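Local coordinates for protein CalU16 (Micromonospora echinospora, PDB 4FPW) that probably protects its calicheamicin-producing host from the enediyne by self-sacrifice, acting as a resistance protein of the Bet v 1-like, AHA1-related class, at residues Ile23-Arg28 with Met130-Leu135; Ser38-Pro43 with Asn47-Glu52. All coordinates share one frame; numbering follows the deposited sequence.

In the fold
Helix 118-138 supplies one side of interaction 1 and is touched by Trp49 of interaction 2. In the first, Ile23-Arg28 of the sheet meets Met130-Leu135 in a buried contact of one methyl-to-methyl touch and one amide laid on leucine, without direct hydrogen bonds. Interaction 2 lies nearer the surface, about 14 Å away between centres: Trp49 joins helices 33-41 and 43-49 by an indole-to-carbonyl hydrogen bond and the Cys40 sulfur contact, while Pro43 packs on Glu52 in the following loop. The two meet where Trp49 CB is 3.2 Å from Phe134 O and Trp49 CE3 is 3.4 Å from Ala131 O. Helix 118-138 thus packs on the sheet through Leu132 and on Trp49 through Ala131, Phe134 and Leu135.

Interaction 1 of 2, residues Ile23-Arg28 with Met130-Leu135; sequences IIIRQR and MALDFL
This is the helix-on-sheet packing of the helix-grip (Bet v 1-like) fold, with Ile25 and Gln27 of strand 20-29 rising toward Leu132 of the long helix 118-138. Being two apart on the strand, they present their side chains on the same face of the sheet, and Leu132 takes both. Its CD1 methyl meets the CG2 methyl of Ile25 tip to tip at 3.6 Å. That branch of Ile25 stands anti to the backbone N (chi1 -75° for CG1), which carries it out toward the helix.

Gln27 comes in obliquely with its chain extended beyond CG (chi2 -174°), bringing the amide up beside the leucine stem. Its OE1 lies 3.2 Å from Leu132 CB and 3.4 Å from Leu132 CD1, so the carbonyl oxygen packs on aliphatic carbons here; its hydrogen-bond partner is Tyr29 OH, further along the same strand. The NE2 end reaches the helix by way of a water, over a weak bond: NE2 of Gln27 donates at 2.7 Å to a water that in turn donates to Asp133 OD1 at 3.1 Å. Asp133 OD1 also forms a salt bridge with Arg169, so this small polar bridge touches helix 161-177 as well.

Strand 20-29 runs between strands 7-15 and 106-115, bonded to both through its backbone. On the helix-facing side, Trp173 of helix 161-177 and Trp128 of helix 118-138 both touch Ile25, while the side chain of Arg26 starts away from the helix and pairs with Glu7 of strand 7-15.

Interaction 2 of 2, residues Ser38-Pro43 with Asn47-Glu52; sequences SACTDP and NRWFIE
Trp49 NE1 donates to the backbone O of Ala39 at 2.8 Å, linking helix 33-41 to helix 43-49. The N-H...O angle is 154°, and the oxygen sits at the indole edge, in the ring plane, while the nitrogen is tilted 25° from the carbonyl plane. The bond pins the indole near the C-terminal end of helix 33-41 and limits its rotation. Trp49 CG lies between its own backbone N and carbonyl carbon, and this turns the ring back toward the preceding helix. Cys40 adds a sulfur-aromatic contact, its SG lying 4.2 Å from Trp49 CZ2 in an oblique approach.

At the start of helix 43-49, Asp42 holds the N-cap position, its OD1 bonding weakly to Asn44 N. The O of Pro43, the next residue, accepts a weak helical bond from Asn47 N at 3.1 Å. With its CG anti to the backbone N, Glu52 reaches back to the proline: Glu52 CG rests on Pro43 CB at 3.6 Å and on Pro43 O. The Glu52 carboxylate is engaged by Lys54 in a salt bridge.

The pair of short helices follows strand 20-29, and helix 118-138 packs against it: Phe138 meets the Trp49 ring with the planes about 25° apart and also touches Ala39, while the backbone of Phe134 lies against Trp49 CB and Leu135 borders the indole.

Interaction 1 of 2, residues Ile23-Arg28 with Met130-Leu135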
loop_
_atom_site.group_PDB
_atom_site.type_symbol
_atom_site.label_atom_id
_atom_site.label_comp_id
_atom_site.label_asym_id
_atom_site.label_seq_id
_atom_site.Cartn_x
_atom_site.Cartn_y
_atom_site.Cartn_z
ATOM N N ILE A 23 5.271 -5.615 -5.380
ATOM C CA ILE A 23 5.985 -4.696 -4.523
ATOM C C ILE A 23 5.690 -5.097 -3.101
ATOM O O ILE A 23 4.539 -5.402 -2.773
ATOM C CB ILE A 23 5.469 -3.260 -4.775
ATOM C CG1 ILE A 23 6.468 -2.486 -5.638
ATOM C CG2 ILE A 23 5.178 -2.496 -3.484
ATOM C CD1 ILE A 23 7.031 -3.264 -6.811
ATOM N N ILE A 24 6.723 -5.100 -2.259
ATOM C CA ILE A 24 6.546 -5.380 -0.839
ATOM C C ILE A 24 7.354 -4.373 -0.033
ATOM O O ILE A 24 8.572 -4.291 -0.177
ATOM C CB ILE A 24 6.969 -6.818 -0.487
ATOM C CG1 ILE A 24 5.964 -7.826 -1.059
ATOM C CG2 ILE A 24 7.030 -7.001 1.022
ATOM C CD1 ILE A 24 6.469 -9.256 -1.094
ATOM N N ILE A 25 6.661 -3.621 0.814
ATOM C CA ILE A 25 7.256 -2.563 1.589
ATOM C C ILE A 25 7.103 -2.941 3.040
ATOM O O ILE A 25 5.996 -3.272 3.474
ATOM C CB ILE A 25 6.560 -1.234 1.312
ATOM C CG1 ILE A 25 7.001 -0.711 -0.051
ATOM C CG2 ILE A 25 6.866 -0.196 2.390
ATOM C CD1 ILE A 25 6.078 0.354 -0.596
ATOM N N ARG A 26 8.223 -2.902 3.769
ATOM C CA ARG A 26 8.250 -3.247 5.178
ATOM C C ARG A 26 8.802 -2.080 5.956
ATOM O O ARG A 26 9.880 -1.558 5.644
ATOM C CB ARG A 26 9.124 -4.473 5.432
ATOM C CG ARG A 26 8.838 -5.665 4.516
ATOM C CD ARG A 26 9.488 -6.924 5.067
ATOM N NE ARG A 26 9.069 -8.126 4.348
ATOM C CZ ARG A 26 9.752 -8.735 3.376
ATOM N NH1 ARG A 26 10.935 -8.286 2.949
ATOM N NH2 ARG A 26 9.239 -9.828 2.823
ATOM N N GLN A 27 8.049 -1.682 6.970
ATOM C CA GLN A 27 8.379 -0.560 7.807
ATOM C C GLN A 27 7.914 -0.873 9.199
ATOM O O GLN A 27 6.833 -1.451 9.397
ATOM C CB GLN A 27 7.658 0.681 7.344
ATOM C CG GLN A 27 8.010 1.120 5.936
ATOM C CD GLN A 27 7.363 2.439 5.602
ATOM O OE1 GLN A 27 6.147 2.577 5.712
ATOM N NE2 GLN A 27 8.165 3.417 5.190
ATOM N N ARG A 28 8.734 -0.485 10.168
ATOM C CA ARG A 28 8.430 -0.748 11.540
ATOM C C ARG A 28 7.970 0.558 12.148
ATOM O O ARG A 28 8.545 1.612 11.861
ATOM C CB ARG A 28 9.662 -1.285 12.251
ATOM C CG ARG A 28 9.306 -2.321 13.292
ATOM C CD ARG A 28 10.348 -2.412 14.380
ATOM N NE ARG A 28 9.715 -2.530 15.683
ATOM C CZ ARG A 28 10.374 -2.488 16.833
ATOM N NH1 ARG A 28 11.699 -2.337 16.840
ATOM N NH2 ARG A 28 9.705 -2.595 17.986
HETATM N N MSE A 130 5.826 7.056 -0.930
HETATM C CA MSE A 130 5.534 8.481 -0.724
HETATM C C MSE A 130 4.419 8.605 0.272
HETATM O O MSE A 130 4.467 9.426 1.193
HETATM C CB MSE A 130 5.062 9.163 -2.002
HETATM C CG MSE A 130 6.082 9.143 -3.142
HETATM SE SE MSE A 130 7.724 10.171 -2.708
HETATM C CE MSE A 130 8.682 9.330 -4.158
ATOM N N ALA A 131 3.396 7.781 0.098
ATOM C CA ALA A 131 2.235 7.809 0.973
ATOM C C ALA A 131 2.563 7.356 2.392
ATOM O O ALA A 131 2.064 7.935 3.365
ATOM C CB ALA A 131 1.123 6.945 0.400
ATOM N N LEU A 132 3.372 6.308 2.513
ATOM C CA LEU A 132 3.772 5.820 3.828
ATOM C C LEU A 132 4.630 6.851 4.585
ATOM O O LEU A 132 4.639 6.839 5.813
ATOM C CB LEU A 132 4.460 4.458 3.722
ATOM C CG LEU A 132 3.459 3.340 3.388
ATOM C CD1 LEU A 132 4.180 2.078 2.964
ATOM C CD2 LEU A 132 2.500 3.042 4.540
ATOM N N ASP A 133 5.299 7.763 3.870
ATOM C CA ASP A 133 5.943 8.920 4.529
ATOM C C ASP A 133 4.951 9.674 5.380
ATOM O O ASP A 133 5.247 10.001 6.529
ATOM C CB ASP A 133 6.541 9.919 3.530
ATOM C CG ASP A 133 7.799 9.419 2.883
ATOM O OD1 ASP A 133 8.269 8.308 3.219
ATOM O OD2 ASP A 133 8.342 10.146 2.033
ATOM N N PHE A 134 3.778 9.955 4.822
ATOM C CA PHE A 134 2.794 10.756 5.535
ATOM C C PHE A 134 2.115 9.956 6.652
ATOM O O PHE A 134 1.754 10.519 7.684
ATOM C CB PHE A 134 1.835 11.444 4.562
ATOM C CG PHE A 134 2.505 12.551 3.784
ATOM C CD1 PHE A 134 2.407 13.874 4.196
ATOM C CD2 PHE A 134 3.311 12.261 2.677
ATOM C CE1 PHE A 134 3.066 14.883 3.504
ATOM C CE2 PHE A 134 3.964 13.264 1.981
ATOM C CZ PHE A 134 3.844 14.576 2.395
ATOM N N LEU A 135 1.995 8.644 6.483
ATOM C CA LEU A 135 1.639 7.792 7.609
ATOM C C LEU A 135 2.677 7.980 8.722
ATOM O O LEU A 135 2.332 8.327 9.845
ATOM C CB LEU A 135 1.554 6.326 7.185
ATOM C CG LEU A 135 1.385 5.309 8.316
ATOM C CD1 LEU A 135 0.162 5.602 9.175
ATOM C CD2 LEU A 135 1.312 3.908 7.735
HETATM O O HOH W 1 7.870 5.279 3.270
#

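Interaction 2 of 2, residues Ser38-Pro43 with Asn47-Glu52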
loop_
_atom_site.group_PDB
_atom_site.type_symbol
_atom_site.label_atom_id
_atom_site.label_comp_id
_atom_site.label_asym_id
_atom_site.label_seq_id
_atom_site.Cartn_x
_atom_site.Cartn_y
_atom_site.Cartn_z
ATOM N N SER A 38 -6.204 1.315 13.072
ATOM C CA SER A 38 -7.025 2.520 12.993
ATOM C C SER A 38 -6.513 3.589 12.002
ATOM O O SER A 38 -7.302 4.187 11.266
ATOM C CB SER A 38 -7.146 3.147 14.371
ATOM O OG SER A 38 -8.374 2.774 14.956
ATOM N N ALA A 39 -5.203 3.828 11.993
ATOM C CA ALA A 39 -4.607 4.895 11.177
ATOM C C ALA A 39 -4.626 4.557 9.711
ATOM O O ALA A 39 -4.528 5.446 8.869
ATOM C CB ALA A 39 -3.176 5.140 11.599
ATOM N N CYS A 40 -4.718 3.262 9.427
ATOM C CA CYS A 40 -4.686 2.713 8.087
ATOM C C CYS A 40 -6.072 2.274 7.607
ATOM O O CYS A 40 -6.212 1.796 6.483
ATOM C CB CYS A 40 -3.752 1.504 8.050
ATOM S SG CYS A 40 -2.082 1.860 7.487
ATOM N N THR A 41 -7.083 2.410 8.462
ATOM C CA THR A 41 -8.423 1.902 8.148
ATOM C C THR A 41 -9.586 2.826 8.554
ATOM O O THR A 41 -10.637 2.755 7.949
ATOM C CB THR A 41 -8.623 0.491 8.734
ATOM O OG1 THR A 41 -8.625 0.545 10.159
ATOM C CG2 THR A 41 -7.496 -0.446 8.276
ATOM N N ASP A 42 -9.414 3.685 9.555
ATOM C CA ASP A 42 -10.445 4.660 9.932
ATOM C C ASP A 42 -10.366 5.875 8.983
ATOM O O ASP A 42 -9.360 6.602 8.985
ATOM C CB ASP A 42 -10.229 5.089 11.391
ATOM C CG ASP A 42 -11.324 6.011 11.931
ATOM O OD1 ASP A 42 -12.293 6.356 11.206
ATOM O OD2 ASP A 42 -11.202 6.415 13.114
ATOM N N PRO A 43 -11.416 6.115 8.169
ATOM C CA PRO A 43 -11.328 7.180 7.153
ATOM C C PRO A 43 -11.098 8.590 7.708
ATOM O O PRO A 43 -10.574 9.444 7.001
ATOM C CB PRO A 43 -12.687 7.109 6.442
ATOM C CG PRO A 43 -13.597 6.472 7.435
ATOM C CD PRO A 43 -12.743 5.483 8.176
ATOM N N ASN A 47 -7.641 10.200 6.363
ATOM C CA ASN A 47 -7.834 11.523 5.798
ATOM C C ASN A 47 -6.717 12.509 6.126
ATOM O O ASN A 47 -6.513 13.500 5.416
ATOM C CB ASN A 47 -9.130 12.124 6.339
ATOM C CG ASN A 47 -10.064 12.594 5.247
ATOM O OD1 ASN A 47 -11.176 13.053 5.547
ATOM N ND2 ASN A 47 -9.630 12.517 3.977
ATOM N N ARG A 48 -6.036 12.273 7.239
ATOM C CA ARG A 48 -4.960 13.129 7.627
ATOM C C ARG A 48 -3.810 12.964 6.653
ATOM O O ARG A 48 -3.366 13.937 6.040
ATOM C CB ARG A 48 -4.520 12.828 9.054
ATOM C CG ARG A 48 -5.604 13.103 10.084
ATOM C CD ARG A 48 -5.192 14.100 11.176
ATOM N NE ARG A 48 -4.759 15.454 10.766
ATOM C CZ ARG A 48 -5.258 16.211 9.781
ATOM N NH1 ARG A 48 -6.264 15.808 9.007
ATOM N NH2 ARG A 48 -4.729 17.414 9.562
ATOM N N TRP A 49 -3.355 11.733 6.466
ATOM C CA TRP A 49 -2.080 11.506 5.787
ATOM C C TRP A 49 -2.210 11.110 4.326
ATOM O O TRP A 49 -1.243 11.245 3.583
ATOM C CB TRP A 49 -1.231 10.471 6.546
ATOM C CG TRP A 49 -1.885 9.144 6.737
ATOM C CD1 TRP A 49 -2.707 8.777 7.745
ATOM C CD2 TRP A 49 -1.752 8.005 5.891
ATOM N NE1 TRP A 49 -3.104 7.474 7.588
ATOM C CE2 TRP A 49 -2.532 6.977 6.449
ATOM C CE3 TRP A 49 -1.047 7.753 4.710
ATOM C CZ2 TRP A 49 -2.641 5.714 5.860
ATOM C CZ3 TRP A 49 -1.147 6.497 4.130
ATOM C CH2 TRP A 49 -1.934 5.493 4.710
ATOM N N PHE A 50 -3.380 10.627 3.911
ATOM C CA PHE A 50 -3.589 10.225 2.521
ATOM C C PHE A 50 -4.973 10.695 2.051
ATOM O O PHE A 50 -5.524 11.636 2.619
ATOM C CB PHE A 50 -3.377 8.704 2.396
ATOM C CG PHE A 50 -3.290 8.183 0.965
ATOM C CD1 PHE A 50 -2.356 8.686 0.072
ATOM C CD2 PHE A 50 -4.127 7.170 0.533
ATOM C CE1 PHE A 50 -2.265 8.201 -1.227
ATOM C CE2 PHE A 50 -4.051 6.684 -0.765
ATOM C CZ PHE A 50 -3.121 7.198 -1.649
ATOM N N ILE A 51 -5.493 10.086 0.985
ATOM C CA ILE A 51 -6.824 10.347 0.445
ATOM C C ILE A 51 -7.868 9.484 1.114
ATOM O O ILE A 51 -7.751 8.260 1.090
ATOM C CB ILE A 51 -6.912 9.950 -1.054
ATOM C CG1 ILE A 51 -5.879 10.707 -1.910
ATOM C CG2 ILE A 51 -8.316 10.217 -1.590
ATOM C CD1 ILE A 51 -5.715 10.143 -3.309
ATOM N N GLU A 52 -8.936 10.088 1.624
ATOM C CA GLU A 52 -10.026 9.301 2.212
ATOM C C GLU A 52 -10.818 8.450 1.219
ATOM O O GLU A 52 -11.203 8.929 0.154
ATOM C CB GLU A 52 -11.029 10.173 2.931
ATOM C CG GLU A 52 -11.997 9.366 3.770
ATOM C CD GLU A 52 -13.216 10.148 4.167
ATOM O OE1 GLU A 52 -13.048 11.247 4.725
ATOM O OE2 GLU A 52 -14.345 9.662 3.918
#